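Local coordinates for Serine/threonine-protein kinase Tel1 (Chaetomium thermophilum, PDB 6SKY) that phosphorylates serine and threonine residues of proteins with ATP and probably acts as a DNA-damage sensor that switches on checkpoint signalling, at residues Y1808-D1811 and K1812-A1816; I2206-E2209 and A2210-L2214; V2484-Q2487 and R2488-K2492; S2915-A2918 and T2919-L2923. All blocks are in the same frame, centred on the assembly; numbering follows the deposited sequence.

Interaction 1: residues Y1808-D1811 and K1812-A1816; sequences YQLD and KQQSA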
loop_
_atom_site.group_PDB
_atom_site.type_symbol
_atom_site.label_atom_id
_atom_site.label_comp_id
_atom_site.label_asym_id
_atom_site.label_seq_id
_atom_site.Cartn_x
_atom_site.Cartn_y
_atom_site.Cartn_z
ATOM N N TYR A 1808 -46.363 11.034 45.022
ATOM C CA TYR A 1808 -47.472 11.148 45.958
ATOM C C TYR A 1808 -48.619 10.244 45.555
ATOM O O TYR A 1808 -49.073 9.413 46.346
ATOM C CB TYR A 1808 -47.942 12.592 46.033
ATOM C CG TYR A 1808 -49.197 12.786 46.835
ATOM C CD1 TYR A 1808 -49.194 12.618 48.206
ATOM C CD2 TYR A 1808 -50.381 13.154 46.223
ATOM C CE1 TYR A 1808 -50.332 12.798 48.941
ATOM C CE2 TYR A 1808 -51.526 13.336 46.952
ATOM C CZ TYR A 1808 -51.494 13.159 48.310
ATOM O OH TYR A 1808 -52.635 13.340 49.047
ATOM N N GLN A 1809 -49.101 10.380 44.328
ATOM C CA GLN A 1809 -50.263 9.581 43.947
ATOM C C GLN A 1809 -49.862 8.252 43.322
ATOM O O GLN A 1809 -50.363 7.860 42.275
ATOM C CB GLN A 1809 -51.167 10.377 43.020
ATOM C CG GLN A 1809 -50.512 10.885 41.788
ATOM C CD GLN A 1809 -51.339 11.932 41.113
ATOM O OE1 GLN A 1809 -51.534 11.899 39.907
ATOM N NE2 GLN A 1809 -51.835 12.878 41.887
ATOM N N LEU A 1810 -48.977 7.520 43.997
ATOM C CA LEU A 1810 -48.508 6.243 43.468
ATOM C C LEU A 1810 -49.507 5.132 43.748
ATOM O O LEU A 1810 -49.834 4.342 42.859
ATOM C CB LEU A 1810 -47.147 5.886 44.064
ATOM C CG LEU A 1810 -45.940 5.786 43.131
ATOM C CD1 LEU A 1810 -44.805 5.148 43.863
ATOM C CD2 LEU A 1810 -46.257 4.999 41.899
ATOM N N ASP A 1811 -49.994 5.053 44.983
ATOM C CA ASP A 1811 -50.959 4.034 45.368
ATOM C C ASP A 1811 -52.403 4.481 45.185
ATOM O O ASP A 1811 -53.294 3.633 45.094
ATOM C CB ASP A 1811 -50.723 3.631 46.821
ATOM C CG ASP A 1811 -50.520 4.823 47.719
ATOM O OD1 ASP A 1811 -50.770 5.953 47.257
ATOM O OD2 ASP A 1811 -50.102 4.637 48.880
ATOM N N LYS A 1812 -52.647 5.781 45.116
ATOM C CA LYS A 1812 -53.978 6.324 44.894
ATOM C C LYS A 1812 -54.320 6.211 43.413
ATOM O O LYS A 1812 -53.681 5.478 42.657
ATOM C CB LYS A 1812 -54.034 7.761 45.395
ATOM C CG LYS A 1812 -53.235 7.953 46.658
ATOM C CD LYS A 1812 -53.331 9.354 47.199
ATOM C CE LYS A 1812 -52.563 9.444 48.500
ATOM N NZ LYS A 1812 -52.924 10.645 49.289
ATOM N N GLN A 1813 -55.362 6.912 42.980
ATOM C CA GLN A 1813 -55.706 6.929 41.566
ATOM C C GLN A 1813 -54.669 7.746 40.808
ATOM O O GLN A 1813 -54.497 8.941 41.066
ATOM C CB GLN A 1813 -57.106 7.502 41.367
ATOM C CG GLN A 1813 -57.620 7.394 39.948
ATOM C CD GLN A 1813 -57.813 8.744 39.293
ATOM O OE1 GLN A 1813 -58.048 9.743 39.968
ATOM N NE2 GLN A 1813 -57.711 8.783 37.970
ATOM N N GLN A 1814 -53.978 7.105 39.871
ATOM C CA GLN A 1814 -52.833 7.710 39.197
ATOM C C GLN A 1814 -53.332 8.578 38.054
ATOM O O GLN A 1814 -53.445 8.138 36.912
ATOM C CB GLN A 1814 -51.874 6.634 38.718
ATOM C CG GLN A 1814 -51.186 5.930 39.854
ATOM C CD GLN A 1814 -50.212 4.893 39.386
ATOM O OE1 GLN A 1814 -50.384 4.302 38.326
ATOM N NE2 GLN A 1814 -49.177 4.662 40.173
ATOM N N SER A 1815 -53.604 9.842 38.365
ATOM C CA SER A 1815 -54.178 10.768 37.401
ATOM C C SER A 1815 -53.114 11.492 36.588
ATOM O O SER A 1815 -53.207 11.556 35.358
ATOM C CB SER A 1815 -55.061 11.781 38.127
ATOM O OG SER A 1815 -55.665 12.674 37.212
ATOM N N ALA A 1816 -52.106 12.053 37.262
ATOM C CA ALA A 1816 -51.059 12.776 36.554
ATOM C C ALA A 1816 -50.257 11.855 35.656
ATOM O O ALA A 1816 -49.835 12.265 34.573
ATOM C CB ALA A 1816 -50.135 13.477 37.540
#
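The ring of Tyr-1808 takes the end of Lys-1812 over one face: CE of Lys-1812 lies 4.3 Å from the ring centroid, 27° off the normal, in a CH-pi contact. At the phenol end of the ring, NZ of Lys-1812 gives a hydrogen bond of 2.7 Å to OH of Tyr-1808. The lysine chain runs out extended from its own backbone to get there, while Tyr-1808 has CG anti to the backbone N (chi1 172°), which turns its ring to meet it. Tyr-1808 also touches Lys-1776 and Ile-1777 of another loop. With an alanine in place of Tyr-1808, the ammonium of Lys-1812 would probably lose its hydroxyl partner and CE the ring face beneath it.

The second flat group, the amide of Gln-1809, spans the loop to the next helix. Its OE1 accepts from N of Ala-1816 at 2.7 Å, the donor almost in line with the C=O (174°), and a weak bond from N of Ser-1815 reaches the same oxygen. NE2 of Gln-1814 makes a further weak bond to O of Leu-1810, 2.8 Å away, beside CD2 of that leucine. The whole is a helix-loop-helix connection between helices 1793-1808 and 1815-1827, with inverse gamma turns centred on Gln-1809 and Gln-1814 and a glutamine side chain from just after the first helix accepting from backbone N-H groups at the start of the second.

Interaction 2: residues I2206-E2209 and A2210-L2214; sequences IKME and AANAL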
loop_
_atom_site.group_PDB
_atom_site.type_symbol
_atom_site.label_atom_id
_atom_site.label_comp_id
_atom_site.label_asym_id
_atom_site.label_seq_id
_atom_site.Cartn_x
_atom_site.Cartn_y
_atom_site.Cartn_z
ATOM N N ILE A 2206 16.148 23.456 4.729
ATOM C CA ILE A 2206 15.021 23.368 3.813
ATOM C C ILE A 2206 15.187 22.188 2.865
ATOM O O ILE A 2206 14.220 21.480 2.552
ATOM C CB ILE A 2206 14.865 24.701 3.068
ATOM C CG1 ILE A 2206 14.349 25.762 4.034
ATOM C CG2 ILE A 2206 13.938 24.548 1.909
ATOM C CD1 ILE A 2206 14.264 27.120 3.452
ATOM N N LYS A 2207 16.416 21.923 2.427
ATOM C CA LYS A 2207 16.643 20.754 1.592
ATOM C C LYS A 2207 16.519 19.466 2.389
ATOM O O LYS A 2207 16.071 18.451 1.849
ATOM C CB LYS A 2207 17.999 20.855 0.911
ATOM C CG LYS A 2207 18.012 21.868 -0.210
ATOM C CD LYS A 2207 19.333 21.888 -0.946
ATOM C CE LYS A 2207 20.463 22.316 -0.038
ATOM N NZ LYS A 2207 21.770 22.360 -0.737
ATOM N N MET A 2208 16.858 19.486 3.675
ATOM C CA MET A 2208 16.615 18.308 4.492
ATOM C C MET A 2208 15.132 18.070 4.708
ATOM O O MET A 2208 14.692 16.920 4.766
ATOM C CB MET A 2208 17.327 18.436 5.824
ATOM C CG MET A 2208 17.020 17.307 6.767
ATOM S SD MET A 2208 18.271 17.148 8.027
ATOM C CE MET A 2208 19.710 17.317 6.996
ATOM N N GLU A 2209 14.338 19.132 4.814
ATOM C CA GLU A 2209 12.894 18.945 4.887
ATOM C C GLU A 2209 12.344 18.359 3.594
ATOM O O GLU A 2209 11.453 17.502 3.619
ATOM C CB GLU A 2209 12.213 20.266 5.214
ATOM C CG GLU A 2209 10.711 20.176 5.265
ATOM C CD GLU A 2209 10.224 18.997 6.085
ATOM O OE1 GLU A 2209 10.769 18.770 7.189
ATOM O OE2 GLU A 2209 9.297 18.292 5.625
ATOM N N ALA A 2210 12.864 18.804 2.452
ATOM C CA ALA A 2210 12.440 18.219 1.184
ATOM C C ALA A 2210 12.797 16.741 1.106
ATOM O O ALA A 2210 12.003 15.922 0.623
ATOM C CB ALA A 2210 13.067 18.981 0.028
ATOM N N ALA A 2211 13.989 16.379 1.576
ATOM C CA ALA A 2211 14.376 14.976 1.596
ATOM C C ALA A 2211 13.478 14.166 2.516
ATOM O O ALA A 2211 13.158 13.013 2.220
ATOM C CB ALA A 2211 15.831 14.840 2.019
ATOM N N ASN A 2212 13.062 14.746 3.640
ATOM C CA ASN A 2212 12.144 14.046 4.533
ATOM C C ASN A 2212 10.801 13.800 3.869
ATOM O O ASN A 2212 10.211 12.726 4.020
ATOM C CB ASN A 2212 11.953 14.840 5.815
ATOM C CG ASN A 2212 13.061 14.631 6.787
ATOM O OD1 ASN A 2212 13.636 13.558 6.853
ATOM N ND2 ASN A 2212 13.368 15.653 7.561
ATOM N N ALA A 2213 10.296 14.785 3.133
ATOM C CA ALA A 2213 9.048 14.590 2.405
ATOM C C ALA A 2213 9.175 13.465 1.386
ATOM O O ALA A 2213 8.309 12.585 1.298
ATOM C CB ALA A 2213 8.634 15.889 1.730
ATOM N N LEU A 2214 10.262 13.470 0.609
ATOM C CA LEU A 2214 10.498 12.391 -0.347
ATOM C C LEU A 2214 10.528 11.035 0.340
ATOM O O LEU A 2214 9.869 10.093 -0.099
ATOM C CB LEU A 2214 11.800 12.623 -1.102
ATOM C CG LEU A 2214 11.759 13.668 -2.205
ATOM C CD1 LEU A 2214 13.106 13.797 -2.854
ATOM C CD2 LEU A 2214 10.719 13.295 -3.207
#
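About two and a half turns of helix 2203-2217, in the alpha-helical FAT region, make up this contact, in which the helical repeat sets Met-2208, four residues back, and Glu-2209, three back, beside Asn-2212. N of Ala-2210 bonds to O of Ile-2206 at 3.0 Å, and the three rungs that follow join Ala-2211 to Lys-2207, Asn-2212 to Met-2208 and Ala-2213 to Glu-2209. The methyls of Ala-2210 and Ala-2211 pack on Met-2226 and Leu-2227 of helix 2220-2232, whereas Ala-2213 meets Ser-2185 of helix 2178-2189. Leu-2214 packs on Leu-1939 of the second subunit, so this helix also reaches the dimer partner.

The polar side chains are held mainly by other helices. Glu-2209 is buried; its CG is anti to the backbone N (chi1 178°) and the chain then bends at chi2 (48°), bringing the carboxylate round to Arg-2173 of helix 2154-2174, with which OE2 forms a salt bridge. OE1 has a weak hydrogen bond to Ser-2169, and the pairing with arginine would probably favour the charged form of this buried acid. Asn-2212 crosses Glu-2209 at about a right angle, its amide plane 56° from the carboxylate plane, and OD1 accepts a weak bond from Lys-2251. Met-2208 runs alongside Asn-2212 and points the same way, its CG meeting ND2 of Asn-2212 at 4.1 Å. That amide nitrogen also lies 3.3 Å from O of Met-2208, at too poor an angle for a hydrogen bond.

Interaction 3: residues V2484-Q2487 and R2488-K2492; sequences VSRQ and RATDK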
loop_
_atom_site.group_PDB
_atom_site.type_symbol
_atom_site.label_atom_id
_atom_site.label_comp_id
_atom_site.label_asym_id
_atom_site.label_seq_id
_atom_site.Cartn_x
_atom_site.Cartn_y
_atom_site.Cartn_z
ATOM N N VAL A 2484 21.834 -22.240 46.209
ATOM C CA VAL A 2484 22.649 -21.947 47.378
ATOM C C VAL A 2484 23.618 -20.814 47.079
ATOM O O VAL A 2484 23.848 -19.937 47.920
ATOM C CB VAL A 2484 23.379 -23.216 47.842
ATOM C CG1 VAL A 2484 24.031 -22.983 49.186
ATOM C CG2 VAL A 2484 22.411 -24.365 47.916
ATOM N N SER A 2485 24.185 -20.795 45.872
ATOM C CA SER A 2485 25.098 -19.718 45.510
ATOM C C SER A 2485 24.364 -18.390 45.404
ATOM O O SER A 2485 24.865 -17.357 45.863
ATOM C CB SER A 2485 25.791 -20.050 44.198
ATOM O OG SER A 2485 25.965 -21.443 44.071
ATOM N N ARG A 2486 23.184 -18.397 44.787
ATOM C CA ARG A 2486 22.375 -17.190 44.712
ATOM C C ARG A 2486 22.030 -16.676 46.098
ATOM O O ARG A 2486 22.120 -15.471 46.362
ATOM C CB ARG A 2486 21.108 -17.467 43.911
ATOM C CG ARG A 2486 20.263 -16.252 43.664
ATOM C CD ARG A 2486 18.931 -16.612 43.060
ATOM N NE ARG A 2486 19.073 -17.340 41.809
ATOM C CZ ARG A 2486 18.673 -18.590 41.625
ATOM N NH1 ARG A 2486 18.097 -19.254 42.611
ATOM N NH2 ARG A 2486 18.841 -19.173 40.453
ATOM N N GLN A 2487 21.635 -17.577 47.001
ATOM C CA GLN A 2487 21.315 -17.168 48.362
ATOM C C GLN A 2487 22.530 -16.580 49.064
ATOM O O GLN A 2487 22.416 -15.578 49.775
ATOM C CB GLN A 2487 20.752 -18.356 49.139
ATOM C CG GLN A 2487 21.360 -18.578 50.510
ATOM C CD GLN A 2487 20.817 -17.640 51.553
ATOM O OE1 GLN A 2487 21.557 -16.872 52.159
ATOM N NE2 GLN A 2487 19.516 -17.710 51.785
ATOM N N ARG A 2488 23.710 -17.162 48.846
ATOM C CA ARG A 2488 24.910 -16.647 49.497
ATOM C C ARG A 2488 25.283 -15.267 48.976
ATOM O O ARG A 2488 25.643 -14.374 49.757
ATOM C CB ARG A 2488 26.061 -17.622 49.301
ATOM C CG ARG A 2488 25.937 -18.880 50.125
ATOM C CD ARG A 2488 27.187 -19.725 50.021
ATOM N NE ARG A 2488 27.389 -20.228 48.667
ATOM C CZ ARG A 2488 28.498 -20.829 48.256
ATOM N NH1 ARG A 2488 29.509 -20.995 49.095
ATOM N NH2 ARG A 2488 28.601 -21.254 47.006
ATOM N N ALA A 2489 25.205 -15.069 47.660
ATOM C CA ALA A 2489 25.542 -13.769 47.092
ATOM C C ALA A 2489 24.570 -12.696 47.552
ATOM O O ALA A 2489 24.981 -11.586 47.920
ATOM C CB ALA A 2489 25.565 -13.851 45.573
ATOM N N THR A 2490 23.273 -13.000 47.540
ATOM C CA THR A 2490 22.313 -12.016 48.014
ATOM C C THR A 2490 22.490 -11.740 49.499
ATOM O O THR A 2490 22.273 -10.612 49.944
ATOM C CB THR A 2490 20.897 -12.480 47.712
ATOM O OG1 THR A 2490 20.869 -13.089 46.421
ATOM C CG2 THR A 2490 19.968 -11.307 47.692
ATOM N N ASP A 2491 22.926 -12.735 50.274
ATOM C CA ASP A 2491 23.196 -12.496 51.686
ATOM C C ASP A 2491 24.375 -11.553 51.873
ATOM O O ASP A 2491 24.349 -10.690 52.757
ATOM C CB ASP A 2491 23.454 -13.818 52.396
ATOM C CG ASP A 2491 22.641 -13.967 53.657
ATOM O OD1 ASP A 2491 22.044 -12.968 54.100
ATOM O OD2 ASP A 2491 22.592 -15.088 54.203
ATOM N N LYS A 2492 25.418 -11.700 51.057
ATOM C CA LYS A 2492 26.538 -10.762 51.143
ATOM C C LYS A 2492 26.104 -9.348 50.782
ATOM O O LYS A 2492 26.507 -8.380 51.440
ATOM C CB LYS A 2492 27.681 -11.210 50.238
ATOM C CG LYS A 2492 28.242 -12.562 50.596
ATOM C CD LYS A 2492 29.237 -13.033 49.567
ATOM C CE LYS A 2492 29.470 -14.523 49.694
ATOM N NZ LYS A 2492 30.474 -15.010 48.715
#
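Gln-2487 and Asp-2491 lie side by side one turn apart on helix 2483-2497, an alpha-helix whose i to i+4 bonds run unbroken through this contact. The two side chains point the same way, with the amide and carboxylate planes 70° apart. Their nearest polar atoms, OE1 of Gln-2487 and OD2 of Asp-2491, are 2.9 Å apart; both are acceptors, so no bond links them as modelled. The other end of the amide has a clear partner, since NE2 of Gln-2487 bonds to O of Ala-2472, the last residue of helix 2461-2472, and Asp-2491 packs on the same alanine.

Arg-2488 folds back along the helix toward its preceding turn. CG stands anti to the carbonyl carbon (chi1 -73°) and passes 3.2 Å from O of Val-2484, and a bend at chi3 brings the guanidinium to Ser-2485, whose CA sits at its edge, in plane. NH2 of Arg-2488 stays 3.9 Å from OG of Ser-2485, while NE makes a salt bridge to Asp-2440. Arg-2486 reaches the same loop as Asp-2440, where its NE bonds to O of Ser-2436. Side chains thus tie the helix both to this loop and to helix 2461-2472.

Thr-2490, buried against Leu-2438 and Ile-2468, turns its hydroxyl back onto its own helix. O of Arg-2486 accepts two bonds from this threonine, on opposite faces of the carbonyl plane: one from N at 3.0 Å, nearly straight at 170°, the other from OG1 at 2.7 Å.

Interaction 4: residues S2915-A2918 and T2919-L2923; sequences SVMA and TVNDL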
loop_
_atom_site.group_PDB
_atom_site.type_symbol
_atom_site.label_atom_id
_atom_site.label_comp_id
_atom_site.label_asym_id
_atom_site.label_seq_id
_atom_site.Cartn_x
_atom_site.Cartn_y
_atom_site.Cartn_z
ATOM N N SER A 2915 -3.897 -10.140 6.807
ATOM C CA SER A 2915 -4.157 -8.766 7.178
ATOM C C SER A 2915 -4.703 -8.709 8.598
ATOM O O SER A 2915 -5.069 -9.722 9.192
ATOM C CB SER A 2915 -5.124 -8.115 6.198
ATOM O OG SER A 2915 -6.313 -8.864 6.086
ATOM N N VAL A 2916 -4.733 -7.503 9.156
ATOM C CA VAL A 2916 -5.242 -7.351 10.510
ATOM C C VAL A 2916 -6.741 -7.602 10.542
ATOM O O VAL A 2916 -7.259 -8.207 11.484
ATOM C CB VAL A 2916 -4.882 -5.965 11.064
ATOM C CG1 VAL A 2916 -5.268 -5.879 12.490
ATOM C CG2 VAL A 2916 -3.419 -5.728 10.944
ATOM N N MET A 2917 -7.455 -7.164 9.509
ATOM C CA MET A 2917 -8.894 -7.389 9.438
ATOM C C MET A 2917 -9.224 -8.873 9.461
ATOM O O MET A 2917 -10.088 -9.313 10.222
ATOM C CB MET A 2917 -9.456 -6.742 8.177
ATOM C CG MET A 2917 -10.957 -6.878 8.043
ATOM S SD MET A 2917 -11.581 -6.781 6.356
ATOM C CE MET A 2917 -10.853 -8.242 5.638
ATOM N N ALA A 2918 -8.548 -9.663 8.630
ATOM C CA ALA A 2918 -8.836 -11.088 8.557
ATOM C C ALA A 2918 -8.457 -11.802 9.845
ATOM O O ALA A 2918 -9.171 -12.703 10.298
ATOM C CB ALA A 2918 -8.100 -11.701 7.375
ATOM N N THR A 2919 -7.340 -11.407 10.452
ATOM C CA THR A 2919 -6.918 -12.012 11.708
ATOM C C THR A 2919 -7.926 -11.749 12.813
ATOM O O THR A 2919 -8.310 -12.663 13.549
ATOM C CB THR A 2919 -5.551 -11.476 12.105
ATOM O OG1 THR A 2919 -4.678 -11.534 10.979
ATOM C CG2 THR A 2919 -4.979 -12.306 13.208
ATOM N N VAL A 2920 -8.368 -10.498 12.946
ATOM C CA VAL A 2920 -9.346 -10.159 13.970
ATOM C C VAL A 2920 -10.677 -10.845 13.698
ATOM O O VAL A 2920 -11.362 -11.274 14.629
ATOM C CB VAL A 2920 -9.493 -8.634 14.073
ATOM C CG1 VAL A 2920 -10.593 -8.267 15.022
ATOM C CG2 VAL A 2920 -8.205 -8.031 14.538
ATOM N N ASN A 2921 -11.067 -10.974 12.430
ATOM C CA ASN A 2921 -12.289 -11.705 12.112
ATOM C C ASN A 2921 -12.204 -13.141 12.587
ATOM O O ASN A 2921 -13.141 -13.659 13.199
ATOM C CB ASN A 2921 -12.559 -11.673 10.612
ATOM C CG ASN A 2921 -13.058 -10.348 10.140
ATOM O OD1 ASN A 2921 -13.056 -9.378 10.880
ATOM N ND2 ASN A 2921 -13.478 -10.290 8.894
ATOM N N ASP A 2922 -11.085 -13.804 12.311
ATOM C CA ASP A 2922 -10.941 -15.192 12.731
ATOM C C ASP A 2922 -10.932 -15.318 14.248
ATOM O O ASP A 2922 -11.527 -16.248 14.807
ATOM C CB ASP A 2922 -9.672 -15.781 12.135
ATOM C CG ASP A 2922 -9.854 -17.213 11.687
ATOM O OD1 ASP A 2922 -11.010 -17.687 11.654
ATOM O OD2 ASP A 2922 -8.843 -17.873 11.365
ATOM N N LEU A 2923 -10.274 -14.382 14.935
ATOM C CA LEU A 2923 -10.217 -14.431 16.391
ATOM C C LEU A 2923 -11.592 -14.248 17.011
ATOM O O LEU A 2923 -11.959 -14.966 17.941
ATOM C CB LEU A 2923 -9.260 -13.371 16.914
ATOM C CG LEU A 2923 -7.783 -13.612 16.680
ATOM C CD1 LEU A 2923 -7.010 -12.429 17.156
ATOM C CD2 LEU A 2923 -7.369 -14.847 17.398
#
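Ser-2915 and Thr-2919 meet at the N-terminal end of helix 2916-2927 in the FATC domain, where Ser-2915 is the N-cap. Its OG accepts a weak capping bond from N of Ala-2918, 3.5 Å away. The more closely packed side faces helix 2816-2828. There CG1 of Val-2916 touches CG2 of Val-2920 at 4.2 Å; Val-2916 rests on Leu-2825 and Val-2920 on Cys-2821, while Thr-2919 also packs on Leu-2825.

Exposed Ser-2915 marks the solvent side. Asn-2921 and Asp-2922 face the second subunit instead: Asp-2922 forms a salt bridge with Arg-2260 of that subunit, and ND2 of Asn-2921 bonds to O of its Ala-2259. Met-2917 packs on Met-2220 of the same neighbour, so the helix lies between its own kinase-domain helices and the dimer partner.

A valine in place of Thr-2919, lacking the hydroxyl, would probably weaken the hold on O of Ser-2915, left to the backbone N alone. At present this oxygen is gripped from opposite faces of its carbonyl plane: OG1 of Thr-2919, anti to its own carbonyl carbon (chi1 -48°), donates at 2.6 Å and N of Thr-2919 at 3.1 Å.

In the fold
The four contacts follow one another along the chain, each within one continuous stretch, and none touches another. Interaction 1 joins two helices far from the rest: its centre is about 76 Å from that of interaction 2, on the opposite side of the chain's centre, and about 79 Å from interaction 3. Interactions 2 and 4 are the closest pair, with centres about 37 Å apart; one lies in the FAT region, the other in the FATC domain, and both reach the second subunit, so they belong to the dimer architecture. Interaction 3, on helix 2483-2497, is about 49 Å from interaction 4 between centres. All four lie away from the nucleotide and magnesium sites, within the largely helical scaffold of the kinase.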